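Local coordinates for protein aldehyde dehydrogenase (PDB 3I44) that probably oxidises aldehydes to carboxylic acids with a nicotinamide cofactor, as other members of the aldehyde dehydrogenase family do, at residues A[128-131]-A[132-136]; A[99-102]-A[103-106]; A[355-358]-A[359-362]. The protein carries 1 engineered substitution. One frame throughout, in Å; residues are numbered along the deposited sequence. Where two conformers were deposited one is given.

Overall arrangement
Read from the N terminus, the three contacts lie in series, with none nested in or crossing another. Contact 2 comes first, at 99-106, where it joins the end of helix 84-100 to the start of helix 102-113 across a one-residue break. Contact 1 (128-136) follows on the next helix, 117-141, and touches contact 2, Ser129 CB lying 3.2 Å from Glu99 OE2. Contact 3 (355-362) lies far along the chain on helix 348-363, which packs on strand 388-391 of a seven-stranded mixed sheet; the centre of contact 3 is about 39 Å from the centre of contact 1, on the opposite side of the chain's centre. Contacts 1 and 3 lie within single helices, contact 2 across the junction of two; none closes a long loop.

Contact 1 (A[128-131]-A[132-136])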
loop_
_atom_site.group_PDB
_atom_site.type_symbol
_atom_site.label_atom_id
_atom_site.label_comp_id
_atom_site.label_asym_id
_atom_site.label_seq_id
_atom_site.Cartn_x
_atom_site.Cartn_y
_atom_site.Cartn_z
ATOM N N GLY A 128 20.235 9.232 13.182
ATOM C CA GLY A 128 19.929 7.890 13.705
ATOM C C GLY A 128 19.394 7.937 15.119
ATOM O O GLY A 128 18.302 7.371 15.423
ATOM N N SER A 129 20.133 8.646 15.988
ATOM C CA SER A 129 19.725 8.741 17.383
ATOM C C SER A 129 18.410 9.519 17.492
ATOM O O SER A 129 17.548 9.146 18.280
ATOM C CB SER A 129 20.824 9.354 18.259
ATOM O OG SER A 129 21.574 10.325 17.545
ATOM N N SER A 130 18.245 10.567 16.691
ATOM C CA SER A 130 17.008 11.355 16.698
ATOM C C SER A 130 15.787 10.521 16.269
ATOM O O SER A 130 14.701 10.617 16.853
ATOM C CB SER A 130 17.149 12.577 15.803
ATOM O OG SER A 130 15.918 13.251 15.696
ATOM N N HIS A 131 15.953 9.690 15.250
ATOM C CA HIS A 131 14.869 8.784 14.847
ATOM C C HIS A 131 14.542 7.777 15.957
ATOM O O HIS A 131 13.391 7.582 16.274
ATOM C CB HIS A 131 15.216 8.034 13.568
ATOM C CG HIS A 131 15.288 8.912 12.359
ATOM N ND1 HIS A 131 14.543 10.060 12.236
ATOM C CD2 HIS A 131 15.970 8.779 11.202
ATOM C CE1 HIS A 131 14.793 10.617 11.064
ATOM N NE2 HIS A 131 15.647 9.854 10.417
ATOM N N ILE A 132 15.549 7.169 16.554
ATOM C CA ILE A 132 15.323 6.249 17.635
ATOM C C ILE A 132 14.485 6.916 18.730
ATOM O O ILE A 132 13.476 6.355 19.153
ATOM C CB ILE A 132 16.629 5.699 18.234
ATOM C CG1 ILE A 132 17.339 4.798 17.209
ATOM C CG2 ILE A 132 16.268 4.905 19.467
ATOM C CD1 ILE A 132 18.757 4.416 17.519
ATOM N N ARG A 133 14.887 8.099 19.171
ATOM C CA ARG A 133 14.151 8.818 20.227
ATOM C C ARG A 133 12.716 9.147 19.821
ATOM O O ARG A 133 11.817 9.121 20.667
ATOM C CB ARG A 133 14.872 10.123 20.629
ATOM C CG ARG A 133 16.258 9.901 21.241
ATOM C CD ARG A 133 16.866 11.190 21.848
ATOM N NE ARG A 133 16.632 12.335 20.985
ATOM C CZ ARG A 133 17.491 12.758 20.079
ATOM N NH1 ARG A 133 18.662 12.144 19.940
ATOM N NH2 ARG A 133 17.156 13.775 19.298
ATOM N N ASN A 134 12.521 9.508 18.557
ATOM C CA ASN A 134 11.191 9.837 18.091
ATOM C C ASN A 134 10.259 8.597 18.015
ATOM O O ASN A 134 9.045 8.708 18.265
ATOM C CB ASN A 134 11.247 10.621 16.796
ATOM C CG ASN A 134 11.680 12.079 17.012
ATOM O OD1 ASN A 134 11.273 12.731 17.959
ATOM N ND2 ASN A 134 12.471 12.587 16.100
ATOM N N PHE A 135 10.830 7.427 17.718
ATOM C CA PHE A 135 10.079 6.166 17.801
ATOM C C PHE A 135 9.709 5.847 19.266
ATOM O O PHE A 135 8.601 5.456 19.553
ATOM C CB PHE A 135 10.883 4.993 17.210
ATOM C CG PHE A 135 10.933 5.009 15.693
ATOM C CD1 PHE A 135 9.763 4.994 14.951
ATOM C CD2 PHE A 135 12.122 5.073 15.032
ATOM C CE1 PHE A 135 9.807 4.993 13.578
ATOM C CE2 PHE A 135 12.162 5.100 13.654
ATOM C CZ PHE A 135 11.015 5.060 12.929
ATOM N N ILE A 136 10.656 6.023 20.173
ATOM C CA ILE A 136 10.394 5.857 21.600
ATOM C C ILE A 136 9.223 6.712 22.071
ATOM O O ILE A 136 8.292 6.176 22.678
ATOM C CB ILE A 136 11.651 6.139 22.433
ATOM C CG1 ILE A 136 12.623 4.962 22.301
ATOM C CG2 ILE A 136 11.292 6.394 23.911
ATOM C CD1 ILE A 136 14.028 5.297 22.755
HETATM O O HOH W 1 11.569 10.735 13.359
#
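Phe135 packs back on His131 one turn earlier in helix 117-141, and this is the tight side of the contact. Its amide N-H bonds to His131 O at 2.9 Å, while ring carbon CD2 comes within 3.1 Å of the same oxygen, which approaches the ring obliquely. CG of Phe135 stands opposite its own carbonyl carbon (chi1 -75°), which brings the CD2 side of the ring to His131 O. Beyond the segments the ring meets Ile183 and Pro184 of helix 174-188. Ile132, buried like Phe135, lays CG1 3.3 Å from Gly128 O, the acceptor of its own amide.

Arg133, by contrast, is exposed. In one of its two conformers, Ser130 CA sits against one face of the guanidinium, 3.3 Å from its plane and away from its centre; the grip is packing alone, and alternative conformers of Ser129, Ser130 and Arg133 make its details doubtful. One water lies 3.2 Å from His131 ND1 and accepts a weak bond from Asn134 ND2 at 3.4 Å. These two side chains are thus joined through solvent, and the directional strength of the contact resides in the backbone, with apolar groups adding closeness on the buried side.

Contact 2 (A[99-102]-A[103-106]); sequences EKRS and SDMA
A helix-to-helix junction turns on Arg101, which leaves helix 84-100 and at once takes the N-cap position of helix 102-113, meeting Asp104 and Met105 across the break. Its carbonyl starts the new helix: Met105 N donates to Arg101 O at 2.9 Å, and Ala106 N does the same to Ser102 O one residue further on. The old helix is finished off by Ser102, whose hydroxyl donates to Glu99 O at 2.7 Å while its amide N reaches the same oxygen at 3.2 Å. Two donors from a single residue therefore hold the last turn of one helix against the first residue of the next; the hydroxyl can do this because a chi1 of 47° tucks OG in over the backbone.

Side chains add a second, weaker link. Arg101 bends at chi2 and chi3 to bring NH2 beside Asp104, and the salt bridge to OD2 is long and weak, 3.4 Å, though nearly straight at 168°. The carboxylate oxygen lies at the edge of the guanidinium and in its plane; with the carboxylate turned 86° from that plane, one oxygen, OD2, makes the contact, and not a bidentate pair. The arginine is shared: NH1 forms a salt bridge with Glu209 of helix 202-213, and Leu206 of that helix touches both Arg101 and Asp104. Water spans the break as well, a single molecule donating to Lys100 O, bonding with Ser103 OG at 2.9 Å and accepting from Asp104 N at 3.1 Å.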
loop_
_atom_site.group_PDB
_atom_site.type_symbol
_atom_site.label_atom_id
_atom_site.label_comp_id
_atom_site.label_asym_id
_atom_site.label_seq_id
_atom_site.Cartn_x
_atom_site.Cartn_y
_atom_site.Cartn_z
ATOM N N GLU A 99 24.818 5.484 21.064
ATOM C CA GLU A 99 25.499 6.706 21.489
ATOM C C GLU A 99 26.942 6.401 21.902
ATOM O O GLU A 99 27.869 7.159 21.552
ATOM C CB GLU A 99 24.759 7.471 22.610
ATOM C CG GLU A 99 23.504 8.214 22.210
ATOM C CD GLU A 99 23.717 9.365 21.211
ATOM O OE1 GLU A 99 24.875 9.725 20.882
ATOM O OE2 GLU A 99 22.696 9.937 20.753
ATOM N N LYS A 100 27.144 5.297 22.613
ATOM C CA LYS A 100 28.502 4.906 23.011
ATOM C C LYS A 100 29.390 4.707 21.780
ATOM O O LYS A 100 30.559 5.055 21.797
ATOM C CB LYS A 100 28.511 3.649 23.886
ATOM C CG LYS A 100 29.944 3.185 24.296
ATOM C CD LYS A 100 29.921 2.076 25.348
ATOM C CE LYS A 100 29.363 0.787 24.757
ATOM N NZ LYS A 100 29.518 -0.405 25.653
ATOM N N ARG A 101 28.823 4.225 20.681
ATOM C CA ARG A 101 29.639 3.939 19.502
ATOM C C ARG A 101 29.546 4.996 18.411
ATOM O O ARG A 101 29.981 4.766 17.271
ATOM C CB ARG A 101 29.271 2.550 18.994
ATOM C CG ARG A 101 29.595 1.484 20.019
ATOM C CD ARG A 101 30.882 0.775 19.683
ATOM N NE ARG A 101 30.622 -0.598 19.322
ATOM C CZ ARG A 101 31.376 -1.350 18.521
ATOM N NH1 ARG A 101 30.986 -2.588 18.287
ATOM N NH2 ARG A 101 32.479 -0.890 17.937
ATOM N N SER A 102 29.039 6.176 18.767
ATOM C CA SER A 102 28.724 7.176 17.776
ATOM C C SER A 102 29.937 7.655 16.977
ATOM O O SER A 102 29.819 7.900 15.775
ATOM C CB SER A 102 27.959 8.380 18.380
ATOM O OG SER A 102 28.555 8.854 19.574
ATOM N N SER A 103 31.095 7.796 17.607
ATOM C CA SER A 103 32.211 8.292 16.811
ATOM C C SER A 103 32.844 7.172 15.950
ATOM O O SER A 103 33.350 7.464 14.890
ATOM C CB SER A 103 33.215 9.074 17.658
ATOM O OG SER A 103 33.671 8.255 18.691
ATOM N N ASP A 104 32.749 5.908 16.360
ATOM C CA ASP A 104 33.061 4.771 15.472
ATOM C C ASP A 104 32.138 4.789 14.264
ATOM O O ASP A 104 32.553 4.552 13.126
ATOM C CB ASP A 104 32.867 3.414 16.201
ATOM C CG ASP A 104 33.989 3.096 17.180
ATOM O OD1 ASP A 104 35.075 3.691 17.053
ATOM O OD2 ASP A 104 33.775 2.247 18.080
ATOM N N MET A 105 30.868 5.105 14.506
ATOM C CA MET A 105 29.878 5.156 13.427
ATOM C C MET A 105 30.137 6.292 12.441
ATOM O O MET A 105 30.095 6.086 11.201
ATOM C CB MET A 105 28.459 5.245 14.019
ATOM C CG MET A 105 27.337 5.194 12.977
ATOM S SD MET A 105 27.237 3.610 12.144
ATOM C CE MET A 105 26.517 2.553 13.416
ATOM N N ALA A 106 30.416 7.485 12.979
ATOM C CA ALA A 106 30.794 8.627 12.147
ATOM C C ALA A 106 32.015 8.335 11.252
ATOM O O ALA A 106 32.030 8.660 10.067
ATOM C CB ALA A 106 31.069 9.862 13.029
HETATM O O HOH W 2 32.399 5.737 19.454
#

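Contact 3 (A[355-358]-A[359-362]); sequences QDLI and QSGI
Leu357 O is gripped by two donors from the following turn of helix 348-363. Ser360 OG gives the short bond, 2.6 Å, and Gly361 N the ordinary helical one, 3.1 Å. The hydroxyl arrives well off the carbonyl direction, with a C=O...OG angle of 127°, whereas the amide comes in at 153°, and so both fit round one oxygen. A chi1 of 88° swings OG of Ser360 toward Leu357 O on the preceding turn; Leu357 CD2 also packs near it, at 4.1 Å.

Gly361 N is itself divided, since it adds a weak bond to Ile358 O, which Ile362 N uses at 3.2 Å. Ile362 CG1 packs 3.8 Å from the same oxygen. The polar ends of three side chains have partners beyond the segments: Asp356 OD2 forms a salt bridge with Arg398, Gln355 OE1 accepts from Gly374 N, and Gln359 NE2 donates to Asp363. Ile358 rests on Thr388 and Phe390 of strand 388-391, seating the helix against the sheet. Because Ser360 is buried beside Arg398 and Ile399, the carbonyl of its own helix satisfies a hydroxyl donor that would otherwise be costly to bury.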
loop_
_atom_site.group_PDB
_atom_site.type_symbol
_atom_site.label_atom_id
_atom_site.label_comp_id
_atom_site.label_asym_id
_atom_site.label_seq_id
_atom_site.Cartn_x
_atom_site.Cartn_y
_atom_site.Cartn_z
ATOM N N GLN A 355 28.739 13.486 -14.184
ATOM C CA GLN A 355 29.490 14.168 -15.264
ATOM C C GLN A 355 28.681 14.201 -16.546
ATOM O O GLN A 355 28.622 15.228 -17.238
ATOM C CB GLN A 355 30.841 13.498 -15.525
ATOM C CG GLN A 355 31.806 13.557 -14.362
ATOM C CD GLN A 355 32.143 14.982 -13.996
ATOM O OE1 GLN A 355 32.539 15.747 -14.850
ATOM N NE2 GLN A 355 31.972 15.348 -12.719
ATOM N N ASP A 356 28.039 13.076 -16.861
ATOM C CA ASP A 356 27.229 12.990 -18.086
ATOM C C ASP A 356 26.071 13.991 -18.036
ATOM O O ASP A 356 25.740 14.665 -19.040
ATOM C CB ASP A 356 26.699 11.563 -18.249
ATOM C CG ASP A 356 25.837 11.409 -19.485
ATOM O OD1 ASP A 356 26.373 11.578 -20.617
ATOM O OD2 ASP A 356 24.629 11.111 -19.322
ATOM N N LEU A 357 25.462 14.118 -16.858
ATOM C CA LEU A 357 24.302 15.005 -16.718
ATOM C C LEU A 357 24.760 16.462 -16.779
ATOM O O LEU A 357 24.099 17.290 -17.420
ATOM C CB LEU A 357 23.486 14.660 -15.436
ATOM C CG LEU A 357 22.371 13.587 -15.662
ATOM C CD1 LEU A 357 21.946 12.880 -14.377
ATOM C CD2 LEU A 357 21.135 14.180 -16.367
ATOM N N ILE A 358 25.899 16.771 -16.152
ATOM C CA ILE A 358 26.487 18.131 -16.252
ATOM C C ILE A 358 26.776 18.484 -17.743
ATOM O O ILE A 358 26.316 19.513 -18.268
ATOM C CB ILE A 358 27.753 18.264 -15.398
ATOM C CG1 ILE A 358 27.386 18.317 -13.907
ATOM C CG2 ILE A 358 28.514 19.546 -15.729
ATOM C CD1 ILE A 358 28.562 18.109 -12.984
ATOM N N GLN A 359 27.489 17.596 -18.428
ATOM C CA GLN A 359 27.749 17.765 -19.862
ATOM C C GLN A 359 26.442 17.968 -20.652
ATOM O O GLN A 359 26.369 18.871 -21.507
ATOM C CB GLN A 359 28.573 16.590 -20.415
ATOM C CG GLN A 359 29.101 16.835 -21.832
ATOM C CD GLN A 359 30.041 18.029 -21.890
ATOM O OE1 GLN A 359 31.056 18.063 -21.200
ATOM N NE2 GLN A 359 29.691 19.023 -22.684
ATOM N N SER A 360 25.392 17.205 -20.322
ATOM C CA SER A 360 24.073 17.380 -20.965
ATOM C C SER A 360 23.511 18.794 -20.796
ATOM O O SER A 360 22.839 19.346 -21.719
ATOM C CB SER A 360 23.040 16.356 -20.459
ATOM O OG SER A 360 22.336 16.785 -19.285
ATOM N N GLY A 361 23.748 19.384 -19.619
ATOM C CA GLY A 361 23.262 20.731 -19.345
ATOM C C GLY A 361 23.940 21.695 -20.285
ATOM O O GLY A 361 23.299 22.548 -20.882
ATOM N N ILE A 362 25.244 21.543 -20.438
ATOM C CA ILE A 362 25.995 22.364 -21.405
ATOM C C ILE A 362 25.460 22.153 -22.840
ATOM O O ILE A 362 25.075 23.109 -23.514
ATOM C CB ILE A 362 27.510 22.072 -21.333
ATOM C CG1 ILE A 362 28.044 22.474 -19.959
ATOM C CG2 ILE A 362 28.266 22.855 -22.461
ATOM C CD1 ILE A 362 29.333 21.844 -19.593
#